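Local coordinates for gamma-resorcylate decarboxylase (Polaromonas, PDB 4QRO), which probably catalyses the manganese-dependent, non-oxidative decarboxylation of gamma-resorcylate (2,6-dihydroxybenzoate) to resorcinol, and binds the inhibitor 2-nitroresorcinol, at residues A[70-73]-A[74-77]; A[110-113]-A[114-118]. All blocks are in the same frame, centred on the assembly; numbering follows the deposited sequence.

Interaction 1 (A[70-73]-A[74-77]); sequences STRA and NETA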
# COMPACT_ATOMS: atom_id res chain seq x y z
N SER A 70 -16.38 -15.95 -21.33
CA SER A 70 -15.69 -14.97 -22.19
C SER A 70 -16.50 -14.59 -23.45
O SER A 70 -16.38 -13.46 -23.95
CB SER A 70 -14.31 -15.50 -22.58
OG SER A 70 -14.39 -16.65 -23.40
N THR A 71 -17.34 -15.49 -23.96
CA THR A 71 -18.28 -15.13 -25.04
C THR A 71 -19.27 -14.05 -24.59
O THR A 71 -19.50 -13.08 -25.31
CB THR A 71 -19.03 -16.37 -25.56
OG1 THR A 71 -18.07 -17.27 -26.15
CG2 THR A 71 -20.09 -15.99 -26.61
N ARG A 72 -19.81 -14.21 -23.38
CA ARG A 72 -20.71 -13.20 -22.81
C ARG A 72 -19.98 -11.90 -22.46
O ARG A 72 -20.54 -10.81 -22.64
CB ARG A 72 -21.43 -13.72 -21.59
CG ARG A 72 -22.43 -14.81 -21.94
CD ARG A 72 -23.14 -15.33 -20.71
NE ARG A 72 -24.29 -16.14 -21.07
CZ ARG A 72 -25.45 -15.66 -21.52
NH1 ARG A 72 -25.65 -14.35 -21.66
NH2 ARG A 72 -26.43 -16.50 -21.83
N ALA A 73 -18.74 -11.99 -21.97
CA ALA A 73 -17.94 -10.79 -21.65
C ALA A 73 -17.76 -9.93 -22.88
O ALA A 73 -17.94 -8.72 -22.84
CB ALA A 73 -16.59 -11.19 -21.09
N ASN A 74 -17.45 -10.59 -23.99
CA ASN A 74 -17.26 -9.91 -25.25
C ASN A 74 -18.54 -9.19 -25.72
O ASN A 74 -18.49 -8.04 -26.15
CB ASN A 74 -16.77 -10.90 -26.30
CG ASN A 74 -16.39 -10.24 -27.60
OD1 ASN A 74 -15.55 -9.35 -27.64
ND2 ASN A 74 -17.02 -10.67 -28.69
N GLU A 75 -19.67 -9.87 -25.61
CA GLU A 75 -20.98 -9.29 -25.94
C GLU A 75 -21.33 -8.05 -25.10
O GLU A 75 -21.79 -7.04 -25.64
CB GLU A 75 -22.09 -10.36 -25.82
CG GLU A 75 -21.98 -11.45 -26.89
CD GLU A 75 -22.77 -12.72 -26.57
OE1 GLU A 75 -22.78 -13.63 -27.41
OE2 GLU A 75 -23.39 -12.82 -25.48
N THR A 76 -21.13 -8.13 -23.78
CA THR A 76 -21.36 -7.02 -22.89
C THR A 76 -20.42 -5.84 -23.22
O THR A 76 -20.86 -4.70 -23.28
CB THR A 76 -21.16 -7.46 -21.43
OG1 THR A 76 -22.02 -8.57 -21.13
CG2 THR A 76 -21.47 -6.34 -20.47
N ALA A 77 -19.14 -6.13 -23.41
CA ALA A 77 -18.17 -5.08 -23.76
C ALA A 77 -18.59 -4.34 -25.05
O ALA A 77 -18.56 -3.12 -25.13
CB ALA A 77 -16.77 -5.67 -23.89
O HOH W 1 -18.92 -13.05 -28.06
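Glu75 lays its side chain back over the preceding turn of helix, alongside Thr71, with the two pointing the same way. The methyl of Thr71 does the touching: CG2 lies 3.7 Å from Glu75 OE1. Further in, Glu75 CG passes 3.4 Å from the carbonyl oxygen of Thr71, so the aliphatic part of the glutamate runs beside the peptide and the carboxylate ends near the threonine methyl. The first torsion sets this course: CG stands anti to the carbonyl carbon (chi1 -68°), and beyond it the chain is extended back toward the N-terminal end of the helix. On its other flank is Arg72, whose CG is 4.2 Å from Glu75 OE2. The guanidinium and carboxylate planes are nearly perpendicular, 84° apart, and with Arg72 NH1 still 4.7 Å from Glu75 OE2 any attraction is probably only long-range; Arg72 NE also has a long, weak ion pair with Asp69.

These residues form the first two turns of helix 70-90, the crossover helix of a beta-alpha-beta unit between parallel strands 52-59 and 95-97. Regular i to i+4 backbone bonds run through it, from Asn74 N to Ser70 O through to Ala77 N to Ala73 O. The oxygen of Thr71 has a double role. It accepts from Glu75 N at 3.2 Å. A water also donates to Thr71 O at 2.8 Å, and the same water accepts from Asn74 ND2. Were Glu75 cut back to an alanine, the Thr71 methyl would probably lose the carboxylate beside it, and Arg72 one of the acids in its neighbourhood. Elsewhere round the helix, Thr76 OG1 is hydrogen-bonded to Glu15, and Ser70 and Ala73 rest on Gln104.

Interaction 2 (A[110-113]-A[114-118]); sequences AREL and ERCVK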
# COMPACT_ATOMS: atom_id res chain seq x y z
N ALA A 110 -8.02 -7.68 -27.79
CA ALA A 110 -7.21 -6.97 -28.77
C ALA A 110 -8.08 -6.52 -29.93
O ALA A 110 -7.97 -5.37 -30.39
CB ALA A 110 -6.06 -7.83 -29.27
N ARG A 111 -8.97 -7.40 -30.37
CA ARG A 111 -9.89 -7.05 -31.48
C ARG A 111 -10.85 -5.93 -31.09
O ARG A 111 -11.12 -5.00 -31.88
CB ARG A 111 -10.72 -8.26 -31.95
CG ARG A 111 -9.99 -9.30 -32.80
CD ARG A 111 -11.01 -10.29 -33.36
NE ARG A 111 -10.53 -11.67 -33.37
CZ ARG A 111 -9.75 -12.21 -34.30
NH1 ARG A 111 -9.39 -13.48 -34.20
NH2 ARG A 111 -9.31 -11.49 -35.33
N GLU A 112 -11.39 -6.01 -29.87
CA GLU A 112 -12.32 -4.97 -29.42
C GLU A 112 -11.61 -3.63 -29.21
O GLU A 112 -12.20 -2.59 -29.47
CB GLU A 112 -13.08 -5.39 -28.16
CG GLU A 112 -14.07 -4.35 -27.65
CD GLU A 112 -15.25 -4.08 -28.60
OE1 GLU A 112 -15.24 -4.58 -29.74
OE2 GLU A 112 -16.20 -3.36 -28.21
N LEU A 113 -10.37 -3.65 -28.73
CA LEU A 113 -9.62 -2.42 -28.58
C LEU A 113 -9.35 -1.79 -29.94
O LEU A 113 -9.48 -0.58 -30.11
CB LEU A 113 -8.32 -2.62 -27.82
CG LEU A 113 -7.57 -1.30 -27.55
CD1 LEU A 113 -8.36 -0.34 -26.67
CD2 LEU A 113 -6.21 -1.59 -26.95
N GLU A 114 -8.98 -2.60 -30.92
CA GLU A 114 -8.81 -2.10 -32.29
C GLU A 114 -10.10 -1.44 -32.79
O GLU A 114 -10.05 -0.33 -33.27
CB GLU A 114 -8.34 -3.19 -33.24
CG GLU A 114 -6.89 -3.61 -33.01
CD GLU A 114 -6.37 -4.52 -34.10
OE1 GLU A 114 -6.62 -5.74 -34.01
OE2 GLU A 114 -5.70 -4.01 -35.03
N ARG A 115 -11.24 -2.11 -32.60
CA ARG A 115 -12.55 -1.57 -33.03
C ARG A 115 -12.89 -0.27 -32.30
O ARG A 115 -13.31 0.70 -32.94
CB ARG A 115 -13.68 -2.59 -32.83
CG ARG A 115 -14.99 -2.19 -33.49
CD ARG A 115 -16.12 -3.20 -33.26
NE ARG A 115 -16.63 -3.11 -31.89
CZ ARG A 115 -17.66 -2.36 -31.48
NH1 ARG A 115 -18.37 -1.62 -32.32
NH2 ARG A 115 -17.98 -2.36 -30.18
N CYS A 116 -12.69 -0.24 -30.99
CA CYS A 116 -12.95 0.97 -30.22
C CYS A 116 -12.11 2.17 -30.66
O CYS A 116 -12.63 3.28 -30.74
CB CYS A 116 -12.77 0.71 -28.72
SG CYS A 116 -14.12 -0.24 -27.99
N VAL A 117 -10.82 1.96 -30.93
CA VAL A 117 -9.91 3.05 -31.31
C VAL A 117 -10.15 3.49 -32.77
O VAL A 117 -10.26 4.67 -33.05
CB VAL A 117 -8.40 2.70 -31.10
CG1 VAL A 117 -7.50 3.83 -31.58
CG2 VAL A 117 -8.08 2.41 -29.63
N LYS A 118 -10.22 2.52 -33.68
CA LYS A 118 -10.24 2.80 -35.13
C LYS A 118 -11.63 3.15 -35.64
O LYS A 118 -11.77 3.98 -36.53
CB LYS A 118 -9.70 1.60 -35.92
CG LYS A 118 -8.19 1.35 -35.85
CD LYS A 118 -7.87 -0.05 -36.36
CE LYS A 118 -6.59 -0.14 -37.19
NZ LYS A 118 -5.36 0.04 -36.38
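Glu112 and Arg115 lie side by side and point the same way off helix 106-118, forming an i to i+3 salt bridge on the face turned to helix 70-90 in the distorted (beta/alpha)8 barrel of the amidohydrolase family. The arginine grips the carboxylate side-on, one nitrogen to each oxygen: NE reaches Glu112 OE1 at 3.0 Å and NH2 reaches Glu112 OE2 at 2.8 Å. The NE bond is almost straight, at 174°. Both oxygens are approached on their syn side, and the carboxylate carbon lies in the guanidinium plane, at its edge. The two flat groups are nevertheless twisted 31° against each other, so OE1 is met somewhat out of the carboxylate plane.

Bends in both chains bring the groups together. Glu112 leaves with CG anti to the backbone N and then folds at chi2 (66°), while Arg115 turns at chi3 to bring its NE edge round to the carboxylate. Asn81 also donates to Glu112 OE2, and Arg115 NH1 forms a salt bridge with Asp82, so the buried carboxylate and the guanidinium are both anchored to helix 70-90. The second acid probably helps to balance the arginine's charge.

Leu113 and Val117, one turn apart, are also side by side and point alike, but their contact is apolar: Leu113 CD1 meets Val117 CG2 at 4.0 Å. Leu113 goes on to pack against Val154 and Leu157 of helix 148-157, so neighbouring positions face different helices. Glu114 CG passes 3.3 Å from Ala110 O, the oxygen that also accepts from Glu114 N. Beside the salt bridge, the sulfur SG of buried Cys116 sits 3.8 Å from Glu112 OE2.

Overall arrangement
From the N terminus, strand 52-59 leads into helix 70-90, whose first turns hold interaction 1. The chain then passes through strand 95-97, the last of the three-strand sheet, and enters helix 106-118, where interaction 2 lies, before strand 125-128 opens the five-strand sheet. Each contact spans only consecutive turns of its own helix, so neither closes a long loop; they follow in series, without nesting or crossing. Their centres are about 14 Å apart, on the same side of the chain's centre, and they meet in space where Ala77 O comes 3.9 Å from Glu112 OE2. That contact puts helix 106-118 against helix 70-90.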